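PDB 3S9V: abietadiene synthase, chloroplastic from Abies grandis, which belongs to the terpene synthase family and is a mainly helical chloroplast protein with an N-terminal domain and a metal-binding domain. Local coordinates for residues A[131-136]-A[168-173]; A[157-162]-A[178-183]; A[496-501]-A[569-574]; A[560-565]-A[578-583]. All coordinates share one frame; numbering follows the deposited sequence.

Interaction 1: residues A[131-136]-A[168-173]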
# COMPACT_ATOMS: atom_id res chain seq x y z
N PHE A 131 -33.42 9.75 -25.37
CA PHE A 131 -32.77 9.24 -24.17
C PHE A 131 -32.55 10.38 -23.19
O PHE A 131 -32.88 10.26 -22.01
CB PHE A 131 -31.41 8.62 -24.47
CG PHE A 131 -30.62 8.31 -23.22
CD1 PHE A 131 -30.87 7.14 -22.51
CD2 PHE A 131 -29.71 9.23 -22.71
CE1 PHE A 131 -30.22 6.89 -21.31
CE2 PHE A 131 -29.06 8.99 -21.51
CZ PHE A 131 -29.31 7.82 -20.80
N PHE A 132 -31.98 11.47 -23.68
CA PHE A 132 -31.71 12.62 -22.83
C PHE A 132 -32.96 13.10 -22.11
O PHE A 132 -32.92 13.43 -20.93
CB PHE A 132 -31.10 13.76 -23.65
CG PHE A 132 -30.85 15.02 -22.86
CD1 PHE A 132 -31.89 15.89 -22.55
CD2 PHE A 132 -29.57 15.33 -22.42
CE1 PHE A 132 -31.66 17.05 -21.81
CE2 PHE A 132 -29.33 16.49 -21.69
CZ PHE A 132 -30.37 17.34 -21.38
N ARG A 133 -34.08 13.13 -22.83
CA ARG A 133 -35.35 13.56 -22.24
C ARG A 133 -35.85 12.59 -21.18
O ARG A 133 -36.31 13.00 -20.11
CB ARG A 133 -36.41 13.75 -23.33
CG ARG A 133 -37.82 13.96 -22.79
CD ARG A 133 -38.75 14.59 -23.83
NE ARG A 133 -38.70 13.88 -25.10
CZ ARG A 133 -38.21 14.39 -26.22
NH1 ARG A 133 -37.72 15.63 -26.24
NH2 ARG A 133 -38.20 13.66 -27.33
N THR A 134 -35.75 11.29 -21.45
CA THR A 134 -36.21 10.31 -20.47
C THR A 134 -35.31 10.31 -19.24
O THR A 134 -35.78 10.27 -18.11
CB THR A 134 -36.23 8.90 -21.06
OG1 THR A 134 -37.00 8.89 -22.26
CG2 THR A 134 -36.86 7.93 -20.06
N GLN A 135 -34.01 10.38 -19.47
CA GLN A 135 -33.04 10.38 -18.38
C GLN A 135 -33.06 11.70 -17.60
O GLN A 135 -32.84 11.71 -16.39
CB GLN A 135 -31.64 10.12 -18.92
CG GLN A 135 -30.59 10.03 -17.83
CD GLN A 135 -30.87 8.91 -16.86
OE1 GLN A 135 -30.83 7.73 -17.23
NE2 GLN A 135 -31.17 9.26 -15.62
N ALA A 136 -33.32 12.81 -18.29
CA ALA A 136 -33.34 14.11 -17.62
C ALA A 136 -34.42 14.17 -16.54
O ALA A 136 -34.25 14.84 -15.52
CB ALA A 136 -33.53 15.23 -18.64
N ASP A 168 -34.69 20.38 -29.08
CA ASP A 168 -35.87 20.16 -28.25
C ASP A 168 -35.58 19.39 -26.97
O ASP A 168 -35.70 18.17 -26.92
CB ASP A 168 -36.94 19.45 -29.08
CG ASP A 168 -38.25 19.29 -28.33
OD1 ASP A 168 -38.66 20.24 -27.63
OD2 ASP A 168 -38.88 18.21 -28.45
N LEU A 169 -35.21 20.11 -25.92
CA LEU A 169 -34.90 19.49 -24.64
C LEU A 169 -35.76 20.09 -23.53
O LEU A 169 -36.19 21.24 -23.61
CB LEU A 169 -33.42 19.67 -24.30
CG LEU A 169 -32.41 19.10 -25.30
CD1 LEU A 169 -30.99 19.41 -24.84
CD2 LEU A 169 -32.61 17.60 -25.42
N PRO A 170 -36.01 19.30 -22.47
CA PRO A 170 -36.81 19.69 -21.30
C PRO A 170 -36.16 20.77 -20.46
O PRO A 170 -36.05 20.62 -19.24
CB PRO A 170 -36.94 18.38 -20.53
CG PRO A 170 -36.75 17.33 -21.57
CD PRO A 170 -35.63 17.88 -22.39
N TYR A 171 -35.74 21.86 -21.10
CA TYR A 171 -35.09 22.96 -20.40
C TYR A 171 -35.81 23.42 -19.14
O TYR A 171 -35.17 23.85 -18.18
CB TYR A 171 -34.94 24.17 -21.33
CG TYR A 171 -34.13 23.87 -22.57
CD1 TYR A 171 -32.80 23.48 -22.49
CD2 TYR A 171 -34.71 23.96 -23.84
CE1 TYR A 171 -32.06 23.19 -23.62
CE2 TYR A 171 -33.98 23.67 -24.98
CZ TYR A 171 -32.66 23.28 -24.87
OH TYR A 171 -31.95 22.96 -26.00
N ASP A 172 -37.14 23.32 -19.13
CA ASP A 172 -37.90 23.75 -17.97
C ASP A 172 -37.88 22.81 -16.78
O ASP A 172 -38.39 23.15 -15.72
CB ASP A 172 -39.35 24.03 -18.37
CG ASP A 172 -39.46 25.19 -19.33
OD1 ASP A 172 -38.85 26.24 -19.05
OD2 ASP A 172 -40.16 25.06 -20.36
N LEU A 173 -37.30 21.63 -16.95
CA LEU A 173 -37.22 20.70 -15.83
C LEU A 173 -36.40 21.37 -14.74
O LEU A 173 -35.35 21.96 -15.02
CB LEU A 173 -36.53 19.40 -16.25
CG LEU A 173 -37.37 18.36 -16.98
CD1 LEU A 173 -36.51 17.13 -17.26
CD2 LEU A 173 -38.57 17.98 -16.13
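F132 and L169 bring the end of helix 122-136 against the loop between helices 151-164 and 174-187, a helix end packing on an interhelical loop of a helical terpene synthase chain. Both methyls of the leucine take part. CD1 sits over one face of the phenyl ring in a CH-pi contact, 4.2 Å from the F132 centroid and displaced toward the rim, while L169 CD2 approaches F132 CD1 to 3.4 Å. P170 meets the same ring at its edge, its CD 4.1 Å from F132 CE1, and its CG lies 3.7 Å from R133 CG.

On the D168 side of the proline the contact becomes polar. The R133 chain leaves the helix with CG anti to the backbone N (chi1 169°) and bends at chi3, which carries its head group to D168. NH1 of R133 forms a long salt bridge with D168 OD2 at 3.6 Å, the guanidinium and carboxylate planes being turned 40° apart. Since D168 is exposed and R133 partly so, this bridge lies toward solvent, whereas F132 and L169 are buried.

The turns of the loop help present these groups together. P170 is the centre of an inverse gamma turn and also begins a type I beta turn ending at L173, the N-cap residue of helix 174-187. F132 packs further on F155 and L159 of helix 151-164 and on L176 of helix 174-187, so its side chain joins three helices. At the helix end, L173 completes the contact by placing CD1 3.8 Å from A136 CB.

Interaction 2: residues A[157-162]-A[178-183]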
# COMPACT_ATOMS: atom_id res chain seq x y z
N ALA A 157 -23.01 24.55 -19.73
CA ALA A 157 -22.45 25.29 -20.84
C ALA A 157 -22.98 24.73 -22.16
O ALA A 157 -23.27 25.49 -23.08
CB ALA A 157 -20.93 25.21 -20.81
N MET A 158 -23.11 23.41 -22.25
CA MET A 158 -23.63 22.80 -23.47
C MET A 158 -25.15 22.95 -23.53
O MET A 158 -25.72 23.01 -24.63
CB MET A 158 -23.25 21.31 -23.54
CG MET A 158 -21.76 21.03 -23.79
SD MET A 158 -21.43 19.30 -24.25
CE MET A 158 -22.00 18.47 -22.76
N LEU A 159 -25.81 23.00 -22.37
CA LEU A 159 -27.26 23.19 -22.35
C LEU A 159 -27.58 24.49 -23.07
O LEU A 159 -28.53 24.56 -23.85
CB LEU A 159 -27.80 23.27 -20.91
CG LEU A 159 -28.09 21.95 -20.18
CD1 LEU A 159 -28.61 22.23 -18.78
CD2 LEU A 159 -29.12 21.15 -20.97
N LYS A 160 -26.78 25.52 -22.80
CA LYS A 160 -26.96 26.82 -23.43
C LYS A 160 -26.68 26.75 -24.93
O LYS A 160 -27.37 27.39 -25.72
CB LYS A 160 -26.05 27.86 -22.77
CG LYS A 160 -26.36 28.06 -21.29
CD LYS A 160 -25.38 29.00 -20.59
CE LYS A 160 -25.56 30.43 -21.05
NZ LYS A 160 -24.74 31.37 -20.23
N GLU A 161 -25.69 25.95 -25.32
CA GLU A 161 -25.37 25.81 -26.74
C GLU A 161 -26.59 25.20 -27.42
O GLU A 161 -27.09 25.72 -28.42
CB GLU A 161 -24.19 24.86 -26.98
CG GLU A 161 -22.85 25.24 -26.35
CD GLU A 161 -21.71 24.37 -26.90
OE1 GLU A 161 -21.28 24.62 -28.05
OE2 GLU A 161 -21.27 23.43 -26.20
N ALA A 162 -27.05 24.09 -26.86
CA ALA A 162 -28.20 23.36 -27.38
C ALA A 162 -29.40 24.26 -27.58
O ALA A 162 -30.08 24.19 -28.60
CB ALA A 162 -28.55 22.19 -26.43
N GLN A 178 -32.21 24.68 -13.02
CA GLN A 178 -31.43 25.06 -11.85
C GLN A 178 -29.93 24.80 -11.95
O GLN A 178 -29.15 25.48 -11.28
CB GLN A 178 -31.98 24.35 -10.61
CG GLN A 178 -33.26 24.97 -10.07
CD GLN A 178 -34.07 23.99 -9.24
OE1 GLN A 178 -33.51 23.20 -8.47
NE2 GLN A 178 -35.39 24.03 -9.38
N ILE A 179 -29.50 23.85 -12.76
CA ILE A 179 -28.07 23.61 -12.86
C ILE A 179 -27.42 24.74 -13.66
O ILE A 179 -26.25 25.07 -13.44
CB ILE A 179 -27.75 22.24 -13.49
CG1 ILE A 179 -26.33 21.83 -13.12
CG2 ILE A 179 -27.90 22.31 -15.00
CD1 ILE A 179 -25.99 20.42 -13.53
N ILE A 180 -28.18 25.33 -14.57
CA ILE A 180 -27.67 26.44 -15.37
C ILE A 180 -27.50 27.66 -14.47
O ILE A 180 -26.49 28.36 -14.54
CB ILE A 180 -28.63 26.80 -16.53
CG1 ILE A 180 -28.61 25.69 -17.58
CG2 ILE A 180 -28.24 28.13 -17.15
CD1 ILE A 180 -29.66 25.85 -18.65
N GLU A 181 -28.49 27.90 -13.62
CA GLU A 181 -28.45 29.03 -12.70
C GLU A 181 -27.28 28.89 -11.73
O GLU A 181 -26.60 29.87 -11.41
CB GLU A 181 -29.76 29.11 -11.92
CG GLU A 181 -29.79 30.22 -10.87
CD GLU A 181 -31.04 30.18 -10.01
OE1 GLU A 181 -31.16 31.02 -9.09
OE2 GLU A 181 -31.91 29.31 -10.26
N LYS A 182 -27.05 27.66 -11.26
CA LYS A 182 -25.97 27.40 -10.31
C LYS A 182 -24.61 27.59 -10.96
O LYS A 182 -23.68 28.08 -10.32
CB LYS A 182 -26.08 25.98 -9.75
CG LYS A 182 -25.08 25.69 -8.65
CD LYS A 182 -25.19 24.27 -8.12
CE LYS A 182 -24.12 24.00 -7.06
NZ LYS A 182 -24.18 22.60 -6.54
N ARG A 183 -24.48 27.20 -12.23
CA ARG A 183 -23.22 27.36 -12.94
C ARG A 183 -22.90 28.84 -13.05
O ARG A 183 -21.76 29.26 -12.85
CB ARG A 183 -23.32 26.76 -14.35
CG ARG A 183 -22.17 27.16 -15.27
CD ARG A 183 -22.29 26.51 -16.65
NE ARG A 183 -21.22 26.92 -17.56
CZ ARG A 183 -21.19 28.08 -18.19
NH1 ARG A 183 -22.16 28.97 -18.03
NH2 ARG A 183 -20.16 28.37 -18.99
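R183 reaches across from helix 174-187 to A157 on helix 151-164, and its chain can be followed as a straight rod. Beyond CB, the side chain is extended from CG to NE, and contact begins at CD, 3.7 Å from A157 N. The next atom, NE, lies 3.7 Å from A157 CB and is hydrogen-bonded to I153 O in the previous turn of that helix. The guanidinium then lays one face over A157, with CZ 4.0 Å from A157 CA. At the tip the two terminal nitrogens part company: NH2 makes a hydrogen bond to G208 O and a salt bridge to E211, while NH1 faces K160, approaching its CD to 4.1 Å. The lysine NZ is 4.2 Å from R183 NH1; E211, bridged to R183 NH2, and E184, in a long, weak ion pair with K160 NZ, probably ease the proximity of the two positive charges.

One turn back from R183, the contact is purely apolar. L159 CD1 touches I180 CG1 at 3.7 Å and I179 CG2 at 3.8 Å, fitting against both isoleucines.

The two helix segments cross at -118°, with axes 10.1 Å apart at closest approach. On another side of helix 151-164, M158 packs against helices 56-62 and 101-117, so the helix lies between these neighbours and helix 174-187.

Interaction 3: residues A[496-501]-A[569-574]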
# COMPACT_ATOMS: atom_id res chain seq x y z
N ASP A 496 6.50 -33.19 28.02
CA ASP A 496 6.85 -33.41 29.42
C ASP A 496 7.10 -32.10 30.18
O ASP A 496 6.73 -31.97 31.35
CB ASP A 496 8.11 -34.28 29.50
CG ASP A 496 7.90 -35.65 28.87
OD1 ASP A 496 8.91 -36.30 28.53
OD2 ASP A 496 6.73 -36.07 28.72
N LEU A 497 7.72 -31.14 29.51
CA LEU A 497 8.01 -29.84 30.11
C LEU A 497 6.74 -29.22 30.68
O LEU A 497 5.77 -29.00 29.96
CB LEU A 497 8.62 -28.90 29.07
CG LEU A 497 9.83 -29.44 28.31
CD1 LEU A 497 10.30 -28.40 27.30
CD2 LEU A 497 10.94 -29.79 29.28
N ASN A 498 6.75 -28.92 31.97
CA ASN A 498 5.59 -28.34 32.63
C ASN A 498 5.77 -26.87 32.97
O ASN A 498 4.90 -26.26 33.59
CB ASN A 498 5.26 -29.13 33.90
CG ASN A 498 6.46 -29.27 34.82
OD1 ASN A 498 7.07 -28.28 35.22
ND2 ASN A 498 6.79 -30.51 35.17
N PHE A 499 6.91 -26.30 32.58
CA PHE A 499 7.18 -24.90 32.87
C PHE A 499 6.93 -24.01 31.67
O PHE A 499 7.15 -22.79 31.72
CB PHE A 499 8.62 -24.71 33.34
CG PHE A 499 9.64 -25.20 32.36
CD1 PHE A 499 10.04 -26.53 32.36
CD2 PHE A 499 10.19 -24.34 31.42
CE1 PHE A 499 10.98 -27.00 31.44
CE2 PHE A 499 11.13 -24.79 30.49
CZ PHE A 499 11.52 -26.13 30.50
N THR A 500 6.49 -24.61 30.57
CA THR A 500 6.21 -23.85 29.36
C THR A 500 5.02 -24.42 28.59
O THR A 500 4.88 -25.63 28.43
CB THR A 500 7.44 -23.81 28.43
OG1 THR A 500 7.17 -22.94 27.32
CG2 THR A 500 7.79 -25.20 27.92
N ARG A 501 4.15 -23.52 28.13
CA ARG A 501 2.95 -23.89 27.38
C ARG A 501 3.24 -24.08 25.89
O ARG A 501 3.77 -23.19 25.23
CB ARG A 501 1.88 -22.81 27.55
CG ARG A 501 2.40 -21.39 27.39
CD ARG A 501 1.34 -20.47 26.84
NE ARG A 501 0.89 -20.92 25.52
CZ ARG A 501 0.11 -20.21 24.71
NH1 ARG A 501 -0.32 -19.01 25.08
NH2 ARG A 501 -0.24 -20.70 23.53
N PRO A 569 18.35 -31.07 37.08
CA PRO A 569 17.02 -31.33 37.62
C PRO A 569 16.27 -32.11 36.55
O PRO A 569 16.67 -32.11 35.38
CB PRO A 569 16.44 -29.94 37.80
CG PRO A 569 17.64 -29.10 38.09
CD PRO A 569 18.66 -29.62 37.11
N GLN A 570 15.18 -32.77 36.94
CA GLN A 570 14.37 -33.55 36.01
C GLN A 570 14.06 -32.79 34.73
O GLN A 570 14.54 -33.14 33.65
CB GLN A 570 13.06 -33.96 36.69
CG GLN A 570 12.08 -34.67 35.77
CD GLN A 570 12.62 -35.98 35.22
OE1 GLN A 570 12.00 -36.60 34.36
NE2 GLN A 570 13.78 -36.40 35.73
N GLN A 571 13.26 -31.74 34.87
CA GLN A 571 12.84 -30.90 33.75
C GLN A 571 13.98 -30.32 32.91
O GLN A 571 13.91 -30.34 31.67
CB GLN A 571 11.97 -29.76 34.28
CG GLN A 571 10.67 -30.22 34.90
CD GLN A 571 9.72 -30.78 33.87
OE1 GLN A 571 9.16 -30.04 33.05
NE2 GLN A 571 9.53 -32.10 33.89
N MET A 572 15.02 -29.81 33.56
CA MET A 572 16.14 -29.22 32.83
C MET A 572 16.83 -30.24 31.91
O MET A 572 17.15 -29.93 30.76
CB MET A 572 17.16 -28.62 33.82
CG MET A 572 18.26 -27.79 33.17
SD MET A 572 19.37 -26.92 34.32
CE MET A 572 20.91 -27.30 33.60
N LYS A 573 17.03 -31.44 32.43
CA LYS A 573 17.69 -32.51 31.68
C LYS A 573 17.00 -32.76 30.36
O LYS A 573 17.64 -32.82 29.31
CB LYS A 573 17.69 -33.80 32.51
CG LYS A 573 18.31 -35.01 31.84
CD LYS A 573 18.24 -36.21 32.78
CE LYS A 573 18.71 -37.49 32.10
NZ LYS A 573 18.55 -38.66 33.00
N ILE A 574 15.68 -32.93 30.43
CA ILE A 574 14.87 -33.16 29.25
C ILE A 574 15.03 -31.99 28.29
O ILE A 574 15.32 -32.16 27.11
CB ILE A 574 13.37 -33.30 29.65
CG1 ILE A 574 13.16 -34.60 30.44
CG2 ILE A 574 12.49 -33.26 28.42
CD1 ILE A 574 11.76 -34.73 31.00
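L497 and Q571 mark the closest backbone approach, 6.1 Å between their CA atoms, where an irregular loop passes the first turn of helix 570-594. The loop, residues 496-501, follows helix 461-491 and has no regular structure. In the helix segment, P569 occupies the N-cap position, and its carbonyl O accepts from K573 N at 3.0 Å.

Q571 carries most of the contact. Its chain is bent at chi2 (-69°), which turns the amide toward the loop, and OE1 accepts a hydrogen bond from N498 N at 2.9 Å with an N-H...O angle of 157°. The donor is tilted somewhat from the carbonyl plane. The N498 amide lies nearly parallel to that of Q571, the planes 13° apart, with N498 ND2 3.2 Å from Q571 CD; the two amides make no hydrogen bond with each other. F499 meets the same oxygen with its ring edge, CD1 being 3.7 Å from Q571 OE1. One turn along the helix, I574 adds an apolar patch: its CG2 touches L497 CD2 at 3.9 Å, and its CD1 approaches D496 CB.

Inward of this surface contact, L497 and F499 pack on I536 of helix 521-541, and T500 OG1 is hydrogen-bonded to D539, part of the DDLYD sequence that matches the aspartate-rich motif of the family. Chemically, the bond from the N498 backbone N-H probably favours oxygen rather than nitrogen at this end of the Q571 amide; the like ends of the two amides lie near each other, so their near-parallel approach gives no such support.

Interaction 4: residues A[560-565]-A[578-583]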
# COMPACT_ATOMS: atom_id res chain seq x y z
N TRP A 560 29.39 -28.30 24.85
CA TRP A 560 28.56 -29.04 23.91
C TRP A 560 28.66 -30.57 23.98
O TRP A 560 29.06 -31.22 23.01
CB TRP A 560 28.83 -28.55 22.47
CG TRP A 560 27.75 -28.94 21.50
CD1 TRP A 560 27.78 -29.99 20.62
CD2 TRP A 560 26.45 -28.35 21.37
NE1 TRP A 560 26.58 -30.09 19.96
CE2 TRP A 560 25.74 -29.10 20.40
CE3 TRP A 560 25.81 -27.27 21.99
CZ2 TRP A 560 24.43 -28.79 20.04
CZ3 TRP A 560 24.51 -26.96 21.62
CH2 TRP A 560 23.83 -27.73 20.66
N ASP A 561 28.30 -31.13 25.13
CA ASP A 561 28.30 -32.57 25.34
C ASP A 561 27.24 -32.90 26.39
O ASP A 561 26.47 -32.02 26.78
CB ASP A 561 29.67 -33.09 25.80
CG ASP A 561 30.11 -32.51 27.13
OD1 ASP A 561 29.27 -32.39 28.05
OD2 ASP A 561 31.31 -32.19 27.27
N LEU A 562 27.20 -34.15 26.83
CA LEU A 562 26.23 -34.57 27.83
C LEU A 562 26.90 -34.94 29.15
O LEU A 562 26.42 -35.78 29.89
CB LEU A 562 25.44 -35.78 27.31
CG LEU A 562 24.74 -35.60 25.96
CD1 LEU A 562 24.03 -36.88 25.57
CD2 LEU A 562 23.75 -34.45 26.04
N SER A 563 28.02 -34.28 29.45
CA SER A 563 28.77 -34.56 30.67
C SER A 563 28.17 -33.97 31.95
O SER A 563 28.71 -34.20 33.04
CB SER A 563 30.20 -34.05 30.53
OG SER A 563 30.20 -32.64 30.35
N LEU A 564 27.09 -33.20 31.83
CA LEU A 564 26.49 -32.58 33.01
C LEU A 564 25.01 -32.94 33.19
O LEU A 564 24.39 -32.53 34.16
CB LEU A 564 26.65 -31.06 32.96
CG LEU A 564 28.09 -30.55 32.88
CD1 LEU A 564 28.10 -29.05 32.87
CD2 LEU A 564 28.88 -31.08 34.07
N VAL A 565 24.47 -33.69 32.24
CA VAL A 565 23.07 -34.09 32.27
C VAL A 565 22.67 -34.81 33.56
O VAL A 565 21.51 -34.74 33.99
CB VAL A 565 22.76 -35.00 31.06
CG1 VAL A 565 21.41 -35.68 31.23
CG2 VAL A 565 22.76 -34.18 29.78
N GLY A 578 16.76 -32.29 24.47
CA GLY A 578 16.01 -31.86 23.30
C GLY A 578 16.76 -30.75 22.58
O GLY A 578 16.89 -30.77 21.36
N PHE A 579 17.26 -29.78 23.34
CA PHE A 579 18.01 -28.65 22.78
C PHE A 579 19.19 -29.18 21.97
O PHE A 579 19.39 -28.80 20.82
CB PHE A 579 18.51 -27.75 23.92
CG PHE A 579 19.31 -26.55 23.46
CD1 PHE A 579 18.67 -25.42 22.96
CD2 PHE A 579 20.70 -26.55 23.54
CE1 PHE A 579 19.41 -24.30 22.57
CE2 PHE A 579 21.45 -25.44 23.14
CZ PHE A 579 20.80 -24.31 22.65
N TYR A 580 19.97 -30.06 22.59
CA TYR A 580 21.15 -30.68 21.98
C TYR A 580 20.82 -31.49 20.72
O TYR A 580 21.49 -31.39 19.70
CB TYR A 580 21.84 -31.56 23.03
CG TYR A 580 23.04 -32.38 22.58
CD1 TYR A 580 22.92 -33.75 22.30
CD2 TYR A 580 24.31 -31.81 22.53
CE1 TYR A 580 24.04 -34.53 21.98
CE2 TYR A 580 25.44 -32.58 22.22
CZ TYR A 580 25.29 -33.94 21.95
OH TYR A 580 26.41 -34.69 21.66
N ASN A 581 19.77 -32.31 20.79
CA ASN A 581 19.39 -33.11 19.63
C ASN A 581 18.91 -32.23 18.48
O ASN A 581 19.26 -32.45 17.32
CB ASN A 581 18.30 -34.13 20.01
CG ASN A 581 18.79 -35.17 20.99
OD1 ASN A 581 19.98 -35.48 21.04
ND2 ASN A 581 17.87 -35.73 21.78
N THR A 582 18.11 -31.23 18.81
CA THR A 582 17.59 -30.33 17.79
C THR A 582 18.71 -29.57 17.09
O THR A 582 18.77 -29.54 15.87
CB THR A 582 16.60 -29.32 18.38
OG1 THR A 582 15.41 -30.00 18.78
CG2 THR A 582 16.25 -28.25 17.37
N PHE A 583 19.63 -28.98 17.86
CA PHE A 583 20.67 -28.22 17.20
C PHE A 583 21.81 -28.99 16.55
O PHE A 583 22.52 -28.43 15.71
CB PHE A 583 21.19 -27.14 18.13
CG PHE A 583 20.23 -26.00 18.29
CD1 PHE A 583 19.29 -26.00 19.33
CD2 PHE A 583 20.18 -24.98 17.34
CE1 PHE A 583 18.32 -25.00 19.41
CE2 PHE A 583 19.21 -23.97 17.42
CZ PHE A 583 18.28 -23.98 18.46
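W560 and Y580 form the packed part of a helix-loop-helix connection within the metal-binding domain of the terpene synthase fold, where the loop after helix 547-559 turns back along helix 570-594. The indole leaves its backbone with CG anti to N (chi1 -163°) and reaches over the helix. Y580 comes across one of its faces, CE2 lying 3.6 Å from W560 NE1. The rings meet obliquely, the tyrosine and the five-membered indole ring 39° apart in plane. Two further residues meet the rim of the indole near its plane: F579 CE2 is 3.7 Å from W560 CZ3, and F583 CB is 3.7 Å from W560 CH2. The indole N-H is satisfied by N584 OD1 farther along the helix, which helps fix the ring's rotation. F579 and F583 are buried, and both make edge-to-face pairs with W606 of helix 599-621.

The loop's outer part is looser. L562 is exposed, yet it still touches the tyrosine, and D561 approaches that ring with its CA while its carboxylate turns back into the loop. There OD1 of D561 accepts from S563 N at 2.7 Å, forming an Asx turn that shapes the loop, and S563 OG is hydrogen-bonded to R559 of helix 547-559. The leucine meets the tyrosine ring through a CH-pi contact that sets L562 CD2 4.0 Å from the Y580 centroid, 15° off its normal.

The four contacts form two pairs on opposite sides of the chain's centre. Interactions 1 and 2 have centres 13 Å apart and touch: Y171 OH lies 3.3 Å from A162 C, and F132 CZ is 4.0 Å from L159 CD2, so the 168-173 loop and helix 122-136 of interaction 1 both pack on helix 151-164 of interaction 2. Interactions 3 and 4, with centres 14 Å apart, use successive parts of helix 570-594 and meet where K573 packs on V565. Between the pairs, the centres of interactions 1 and 3 are about 84 Å apart. Interaction 3 lies next to the aspartate-rich motif, and interaction 4 packs on the same helix 521-541, far from the first pair.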